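Local structure of probable brix-domain ribosomal biogenesis protein (Methanothermobacter thermautotrophicus, 1W94) at residues M2-S7 against A49-R54; G72-N77 against E102-L107. The protein probably takes part in ribosome biogenesis, presumably by binding ribosomal RNA, and has an Imp4/Brix-type fold. All blocks are in the same frame, centred on the assembly; numbering follows the deposited sequence.

Interaction 1 of 2, residues M2-S7 against A49-R54; sequences MLLTTS and AVVSER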
HETATM    1  N   MSE A   2      -0.302  10.675  -3.029  1.00 37.32           N
HETATM    2  CA  MSE A   2      -1.527   9.929  -3.323  1.00 36.77           C
HETATM    3  C   MSE A   2      -2.624  10.083  -2.262  1.00 34.04           C
HETATM    4  O   MSE A   2      -2.323  10.296  -1.091  1.00 33.02           O
HETATM    5  CB  MSE A   2      -1.197   8.450  -3.470  1.00 37.07           C
HETATM    6  CG  MSE A   2      -1.880   7.767  -4.633  1.00 38.24           C
HETATM    7 SE   MSE A   2      -1.200   5.970  -4.751  1.00 44.05          SE
HETATM    8  CE  MSE A   2       0.535   6.317  -5.453  1.00 38.05           C
ATOM      9  N   LEU A   3      -3.889  10.021  -2.690  1.00 31.56           N
ATOM     10  CA  LEU A   3      -5.014   9.872  -1.760  1.00 30.52           C
ATOM     11  C   LEU A   3      -5.371   8.377  -1.654  1.00 29.93           C
ATOM     12  O   LEU A   3      -5.503   7.692  -2.669  1.00 30.25           O
ATOM     13  CB  LEU A   3      -6.238  10.690  -2.203  1.00 30.10           C
ATOM     14  CG  LEU A   3      -7.567  10.617  -1.394  1.00 31.32           C
ATOM     15  CD1 LEU A   3      -8.416  11.860  -1.566  1.00 33.08           C
ATOM     16  CD2 LEU A   3      -8.399   9.448  -1.829  1.00 33.77           C
ATOM     17  N   LEU A   4      -5.549   7.894  -0.437  1.00 28.20           N
ATOM     18  CA  LEU A   4      -6.009   6.545  -0.224  1.00 27.87           C
ATOM     19  C   LEU A   4      -7.417   6.578   0.376  1.00 27.61           C
ATOM     20  O   LEU A   4      -7.722   7.398   1.243  1.00 27.38           O
ATOM     21  CB  LEU A   4      -5.065   5.829   0.738  1.00 27.55           C
ATOM     22  CG  LEU A   4      -5.173   4.393   1.269  1.00 30.38           C
ATOM     23  CD1 LEU A   4      -6.492   4.022   1.847  1.00 34.32           C
ATOM     24  CD2 LEU A   4      -4.758   3.393   0.254  1.00 32.98           C
ATOM     25  N   THR A   5      -8.233   5.623  -0.069  1.00 27.33           N
ATOM     26  CA  THR A   5      -9.556   5.356   0.468  1.00 26.62           C
ATOM     27  C   THR A   5      -9.833   3.849   0.342  1.00 27.06           C
ATOM     28  O   THR A   5      -8.981   3.079  -0.130  1.00 25.25           O
ATOM     29  CB  THR A   5     -10.636   6.213  -0.251  1.00 27.03           C
ATOM     30  OG1 THR A   5     -11.813   6.298   0.559  1.00 26.55           O
ATOM     31  CG2 THR A   5     -10.989   5.648  -1.655  1.00 26.30           C
ATOM     32  N   THR A   6     -11.011   3.445   0.804  1.00 27.47           N
ATOM     33  CA  THR A   6     -11.457   2.059   0.759  1.00 28.33           C
ATOM     34  C   THR A   6     -12.662   1.923  -0.174  1.00 28.13           C
ATOM     35  O   THR A   6     -13.200   2.913  -0.659  1.00 29.15           O
ATOM     36  CB  THR A   6     -11.938   1.573   2.161  1.00 28.73           C
ATOM     37  OG1 THR A   6     -13.105   2.321   2.568  1.00 28.74           O
ATOM     38  CG2 THR A   6     -10.833   1.709   3.213  1.00 29.17           C
ATOM     39  N   SER A   7     -13.076   0.685  -0.414  1.00 28.30           N
ATOM     40  CA  SER A   7     -14.369   0.380  -0.983  1.00 29.28           C
ATOM     41  C   SER A   7     -15.487   0.860  -0.017  1.00 29.10           C
ATOM     42  O   SER A   7     -15.229   1.128   1.157  1.00 28.47           O
ATOM     43  CB  SER A   7     -14.461  -1.129  -1.205  1.00 29.63           C
ATOM     44  OG  SER A   7     -14.000  -1.853  -0.068  1.00 30.88           O
ATOM     45  N   ALA A  49      -5.343   5.513  -4.590  1.00 25.98           N
ATOM     46  CA  ALA A  49      -5.376   4.075  -4.348  1.00 26.03           C
ATOM     47  C   ALA A  49      -6.652   3.756  -3.554  1.00 26.72           C
ATOM     48  O   ALA A  49      -7.022   4.502  -2.605  1.00 26.27           O
ATOM     49  CB  ALA A  49      -4.149   3.621  -3.529  1.00 27.34           C
ATOM     50  N   VAL A  50      -7.308   2.660  -3.948  1.00 25.58           N
ATOM     51  CA  VAL A  50      -8.506   2.163  -3.284  1.00 26.70           C
ATOM     52  C   VAL A  50      -8.200   0.760  -2.715  1.00 26.94           C
ATOM     53  O   VAL A  50      -7.845  -0.152  -3.459  1.00 26.60           O
ATOM     54  CB  VAL A  50      -9.721   2.104  -4.250  1.00 26.44           C
ATOM     55  CG1 VAL A  50     -10.980   1.738  -3.496  1.00 28.44           C
ATOM     56  CG2 VAL A  50      -9.924   3.441  -4.926  1.00 25.23           C
ATOM     57  N   VAL A  51      -8.320   0.611  -1.396  1.00 26.83           N
ATOM     58  CA  VAL A  51      -8.250  -0.710  -0.797  1.00 27.51           C
ATOM     59  C   VAL A  51      -9.650  -1.296  -0.821  1.00 27.72           C
ATOM     60  O   VAL A  51     -10.553  -0.794  -0.128  1.00 27.95           O
ATOM     61  CB  VAL A  51      -7.717  -0.694   0.656  1.00 27.53           C
ATOM     62  CG1 VAL A  51      -7.593  -2.170   1.204  1.00 28.23           C
ATOM     63  CG2 VAL A  51      -6.374   0.094   0.758  1.00 29.43           C
ATOM     64  N   SER A  52      -9.838  -2.348  -1.601  1.00 28.18           N
ATOM     65  CA  SER A  52     -11.105  -3.080  -1.573  1.00 29.85           C
ATOM     66  C   SER A  52     -10.986  -4.417  -0.826  1.00 30.45           C
ATOM     67  O   SER A  52      -9.873  -4.916  -0.601  1.00 29.12           O
ATOM     68  CB  SER A  52     -11.692  -3.269  -2.999  1.00 29.93           C
ATOM     69  OG  SER A  52     -10.735  -3.841  -3.873  1.00 31.60           O
ATOM     70  N   GLU A  53     -12.137  -4.963  -0.425  1.00 30.91           N
ATOM     71  CA  GLU A  53     -12.206  -6.197   0.341  1.00 33.24           C
ATOM     72  C   GLU A  53     -12.941  -7.299  -0.378  1.00 33.92           C
ATOM     73  O   GLU A  53     -13.705  -7.052  -1.310  1.00 35.53           O
ATOM     74  CB  GLU A  53     -12.961  -6.036   1.655  1.00 32.97           C
ATOM     75  CG  GLU A  53     -13.212  -4.660   2.166  1.00 34.04           C
ATOM     76  CD  GLU A  53     -14.255  -4.699   3.289  1.00 33.83           C
ATOM     77  OE1 GLU A  53     -15.434  -4.937   2.980  1.00 37.88           O
ATOM     78  OE2 GLU A  53     -13.897  -4.505   4.465  1.00 28.88           O
ATOM     79  N   ARG A  54     -12.717  -8.515   0.088  1.00 33.84           N
ATOM     80  CA  ARG A  54     -13.622  -9.618  -0.165  1.00 33.82           C
ATOM     81  C   ARG A  54     -13.891 -10.227   1.203  1.00 32.19           C
ATOM     82  O   ARG A  54     -12.946 -10.521   1.940  1.00 31.07           O
ATOM     83  CB  ARG A  54     -12.964 -10.679  -1.053  1.00 34.32           C
ATOM     84  CG  ARG A  54     -12.409 -10.230  -2.391  1.00 36.98           C
ATOM     85  CD  ARG A  54     -11.639 -11.416  -3.050  1.00 37.45           C
TER
HETATM   86  O   HOH W   1     -16.122  -2.818   1.111  1.00 26.51           O
HETATM   87  O   HOH W   2     -14.834  -4.355  -1.829  1.00 36.00           O
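Leu4, Thr5 and Thr6 pair in parallel with Ala49, Val50 and Val51, the two strand axes approaching to 4.5 Å with their directions 18° apart. The bonding shows the staggered exchange of a parallel pair. Thr5 gives its N-H to Ala49 O (3.0 Å from Thr5 N) and takes that of Val51 N on its own carbonyl. Ala49 N reaches back to Leu3 O, and Ser7, just past strand 3-6, adds the last of the four bonds, from Ser7 N to Val51 O at 2.9 Å. Thr6 CA also approaches Val51 O, giving a CA-H...O contact of 3.1 Å.

On one face Leu4 holds its CG anti to the backbone N (chi1 179°), which carries CD2 over to the partner strand. It touches Ala49 CB at 3.8 Å and Val51 CG2 at 3.7 Å, while the selenium of selenomethionine Met2 closes on the same Ala49 methyl. On the reverse face Thr5 CG2 and Val50 CG2 lie side by side, and Thr5 OG1 bonds to Ile30 O. Beyond the paired residues, water takes over: one molecule accepts from Ser7 OG at 2.6 Å and donates to Glu53 OE1, and a second accepts from Glu53 N and gives Ser7 OG a weak bond. Glu53 OE2 is meanwhile held by Ser11 N and Thr14 OG1.

Two successive beta-alpha-beta crossovers join the pair through strand 28-29, with helix 12-25 on the Leu4 face and helix 37-44 on the Thr5 face. Leu4, Thr6 and Val51 rest on the first helix, largely at Ser18, whereas Leu3, Thr5 and Val50 meet the second through Val40, Ala44 and Leu37. Edgewise, strand 28-29 flanks 3-6, and the antiparallel strand 57-64 flanks 48-54.

Interaction 2 of 2, residues G72-N77 against E102-L107; sequences GYILFN and EGLCNL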
ATOM      1  N   GLY A  72      -2.916  -0.002 -12.384  1.00 25.31           N
ATOM      2  CA  GLY A  72      -2.641  -1.367 -11.985  1.00 25.95           C
ATOM      3  C   GLY A  72      -3.258  -1.711 -10.635  1.00 25.14           C
ATOM      4  O   GLY A  72      -4.001  -0.925 -10.039  1.00 23.55           O
ATOM      5  N   TYR A  73      -2.996  -2.919 -10.165  1.00 26.03           N
ATOM      6  CA  TYR A  73      -3.578  -3.343  -8.896  1.00 26.42           C
ATOM      7  C   TYR A  73      -2.719  -4.403  -8.256  1.00 26.06           C
ATOM      8  O   TYR A  73      -1.910  -5.055  -8.934  1.00 25.19           O
ATOM      9  CB  TYR A  73      -5.056  -3.809  -9.066  1.00 27.42           C
ATOM     10  CG  TYR A  73      -5.242  -5.029  -9.950  1.00 28.13           C
ATOM     11  CD1 TYR A  73      -5.071  -6.316  -9.420  1.00 26.60           C
ATOM     12  CD2 TYR A  73      -5.566  -4.908 -11.295  1.00 27.64           C
ATOM     13  CE1 TYR A  73      -5.226  -7.462 -10.213  1.00 29.14           C
ATOM     14  CE2 TYR A  73      -5.734  -6.065 -12.112  1.00 31.14           C
ATOM     15  CZ  TYR A  73      -5.546  -7.343 -11.555  1.00 29.55           C
ATOM     16  OH  TYR A  73      -5.714  -8.518 -12.307  1.00 27.60           O
ATOM     17  N   ILE A  74      -2.864  -4.542  -6.943  1.00 27.27           N
ATOM     18  CA  ILE A  74      -2.147  -5.585  -6.195  1.00 26.85           C
ATOM     19  C   ILE A  74      -3.205  -6.410  -5.466  1.00 27.02           C
ATOM     20  O   ILE A  74      -4.091  -5.832  -4.808  1.00 27.81           O
ATOM     21  CB  ILE A  74      -1.192  -4.951  -5.119  1.00 27.25           C
ATOM     22  CG1 ILE A  74      -0.105  -4.075  -5.746  1.00 27.19           C
ATOM     23  CG2 ILE A  74      -0.525  -6.036  -4.258  1.00 25.54           C
ATOM     24  CD1 ILE A  74       0.710  -3.275  -4.712  1.00 27.03           C
ATOM     25  N   LEU A  75      -3.103  -7.739  -5.560  1.00 26.63           N
ATOM     26  CA  LEU A  75      -3.912  -8.656  -4.722  1.00 27.69           C
ATOM     27  C   LEU A  75      -3.033  -9.145  -3.597  1.00 27.25           C
ATOM     28  O   LEU A  75      -1.904  -9.582  -3.842  1.00 26.44           O
ATOM     29  CB  LEU A  75      -4.422  -9.867  -5.517  1.00 28.08           C
ATOM     30  CG  LEU A  75      -5.096  -9.594  -6.855  1.00 27.41           C
ATOM     31  CD1 LEU A  75      -5.412 -10.926  -7.567  1.00 26.99           C
ATOM     32  CD2 LEU A  75      -6.370  -8.718  -6.676  1.00 24.93           C
ATOM     33  N   PHE A  76      -3.554  -9.057  -2.374  1.00 27.71           N
ATOM     34  CA  PHE A  76      -2.762  -9.297  -1.167  1.00 28.58           C
ATOM     35  C   PHE A  76      -3.591  -9.686   0.058  1.00 29.18           C
ATOM     36  O   PHE A  76      -4.799  -9.541   0.069  1.00 29.60           O
ATOM     37  CB  PHE A  76      -1.931  -8.048  -0.814  1.00 28.41           C
ATOM     38  CG  PHE A  76      -2.735  -6.954  -0.164  1.00 28.40           C
ATOM     39  CD1 PHE A  76      -2.555  -6.638   1.174  1.00 28.22           C
ATOM     40  CD2 PHE A  76      -3.710  -6.256  -0.900  1.00 27.94           C
ATOM     41  CE1 PHE A  76      -3.343  -5.646   1.776  1.00 28.37           C
ATOM     42  CE2 PHE A  76      -4.490  -5.280  -0.326  1.00 29.40           C
ATOM     43  CZ  PHE A  76      -4.312  -4.961   1.029  1.00 28.07           C
ATOM     44  N   ASN A  77      -2.912 -10.183   1.091  1.00 29.96           N
ATOM     45  CA  ASN A  77      -3.466 -10.271   2.433  1.00 30.28           C
ATOM     46  C   ASN A  77      -2.570  -9.427   3.340  1.00 29.84           C
ATOM     47  O   ASN A  77      -1.339  -9.481   3.213  1.00 29.76           O
ATOM     48  CB  ASN A  77      -3.417 -11.707   2.956  1.00 31.44           C
ATOM     49  CG  ASN A  77      -4.202 -12.656   2.120  1.00 34.18           C
ATOM     50  OD1 ASN A  77      -5.320 -12.351   1.703  1.00 41.01           O
ATOM     51  ND2 ASN A  77      -3.648 -13.836   1.882  1.00 36.61           N
ATOM     52  N   GLU A 102       9.268  -5.220 -10.119  1.00 32.12           N
ATOM     53  CA  GLU A 102       9.354  -3.791 -10.447  1.00 32.49           C
ATOM     54  C   GLU A 102       7.995  -3.073 -10.407  1.00 32.61           C
ATOM     55  O   GLU A 102       7.922  -1.917 -10.006  1.00 32.37           O
ATOM     56  CB  GLU A 102       9.998  -3.583 -11.815  1.00 33.12           C
ATOM     57  CG  GLU A 102      11.455  -4.075 -11.959  1.00 36.06           C
ATOM     58  CD  GLU A 102      11.595  -5.541 -12.413  1.00 40.11           C
ATOM     59  OE1 GLU A 102      10.575  -6.284 -12.477  1.00 40.08           O
ATOM     60  OE2 GLU A 102      12.758  -5.948 -12.698  1.00 42.80           O
ATOM     61  N   GLY A 103       6.924  -3.758 -10.816  1.00 31.95           N
ATOM     62  CA  GLY A 103       5.599  -3.142 -10.859  1.00 30.92           C
ATOM     63  C   GLY A 103       5.113  -2.755  -9.469  1.00 30.76           C
ATOM     64  O   GLY A 103       4.445  -1.733  -9.304  1.00 30.23           O
ATOM     65  N   LEU A 104       5.444  -3.558  -8.456  1.00 30.20           N
ATOM     66  CA  LEU A 104       5.123  -3.180  -7.081  1.00 29.49           C
ATOM     67  C   LEU A 104       5.673  -1.818  -6.765  1.00 29.67           C
ATOM     68  O   LEU A 104       4.947  -0.961  -6.267  1.00 30.48           O
ATOM     69  CB  LEU A 104       5.622  -4.214  -6.068  1.00 30.11           C
ATOM     70  CG  LEU A 104       4.921  -5.555  -6.187  1.00 30.91           C
ATOM     71  CD1 LEU A 104       5.594  -6.610  -5.294  1.00 30.96           C
ATOM     72  CD2 LEU A 104       3.404  -5.397  -5.851  1.00 28.26           C
ATOM     73  N   CYS A 105       6.942  -1.594  -7.088  1.00 29.13           N
ATOM     74  CA  CYS A 105       7.577  -0.329  -6.820  1.00 30.41           C
ATOM     75  C   CYS A 105       6.945   0.822  -7.631  1.00 30.32           C
ATOM     76  O   CYS A 105       6.770   1.922  -7.100  1.00 29.68           O
ATOM     77  CB  CYS A 105       9.113  -0.441  -7.019  1.00 30.91           C
ATOM     78  SG  CYS A 105       9.761  -1.733  -5.881  1.00 38.42           S
ATOM     79  N   ASN A 106       6.627   0.567  -8.904  1.00 29.70           N
ATOM     80  CA  ASN A 106       6.044   1.586  -9.763  1.00 30.52           C
ATOM     81  C   ASN A 106       4.660   2.010  -9.293  1.00 30.60           C
ATOM     82  O   ASN A 106       4.380   3.213  -9.200  1.00 30.92           O
ATOM     83  CB  ASN A 106       6.048   1.120 -11.231  1.00 30.48           C
ATOM     84  CG  ASN A 106       7.444   1.144 -11.838  1.00 33.84           C
ATOM     85  OD1 ASN A 106       8.260   2.026 -11.529  1.00 34.79           O
ATOM     86  ND2 ASN A 106       7.722   0.191 -12.716  1.00 35.87           N
ATOM     87  N   LEU A 107       3.817   1.036  -8.930  1.00 29.98           N
ATOM     88  CA  LEU A 107       2.459   1.335  -8.479  1.00 30.00           C
ATOM     89  C   LEU A 107       2.479   2.184  -7.208  1.00 30.99           C
ATOM     90  O   LEU A 107       1.792   3.187  -7.106  1.00 30.50           O
ATOM     91  CB  LEU A 107       1.689   0.040  -8.208  1.00 29.67           C
ATOM     92  CG  LEU A 107       1.286  -0.721  -9.482  1.00 28.61           C
ATOM     93  CD1 LEU A 107       0.661  -2.070  -9.067  1.00 26.44           C
ATOM     94  CD2 LEU A 107       0.343   0.119 -10.336  1.00 21.94           C
TER
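Leu107 buries the most surface here, and its two methyls divide the work. CD2 lies against the backbone of Gly72, 3.7 Å from Gly72 CA, while CD1 rests on the next peptide, 3.9 Å from Tyr73 N, and also meets Ile74 CG1 at 4.0 Å. The fit on Gly72 depends on the missing side chain: a CB there would fall 2.8 Å from Leu107 CD2, a clash.

Ile74 is the strand's principal side chain in the contact. Its CG1 stands beside the backbone N (chi1 -62°) and the extended chain beyond sends CD1 to the helix, where it comes within 3.6 Å of Leu104 CD2. The Ile74 chain runs roughly perpendicular to that of Leu104, but lies antiparallel alongside that of Leu107. Leu104 does not aim its CB at the strand; only its far end turns in. Spaced three residues apart, Leu104 and Leu107 present one apolar side of the helix, which crosses the strand at 116° with the axes 9.2 Å apart. With Leu107 cut back to an alanine, both methyls go, which is likely to open a gap over Gly72 and leave Ile74 CG1 with Leu104 alone of its two leucines.

Around this van der Waals contact, the helix is tied down further: Arg71 bonds to the carbonyls of Asn106 and Leu107, and Cys105 forms a disulfide with Cys97. Through Leu104 and Leu107, helix 102-108 lies over one face of the sheet, Leu104 touching Phe152 of strand 145-154. Ile74 packs between that strand, at Ile149, and strand 57-64, at Phe63.

Overall arrangement
Interaction 1 joins two neighbouring strands within the sheet, whereas interaction 2 lays a helix over it; their centres are about 13 Å apart. Strand 57-64 stands between strands 48-54 and 70-80 and carries the connection: its Phe63 also reaches Met2, and Ile61 lies against both Ala49 and Phe76. The two contacts also meet directly, with Met2 CE 3.8 Å from Leu107 O. In sequence they follow one another, 2-54 closing before 72-107 opens, so each gathers its own portion of the chain onto a common sheet. Both belong to the one continuous sheet of the Imp4/Brix fold, although no RNA is present to relate either contact to binding.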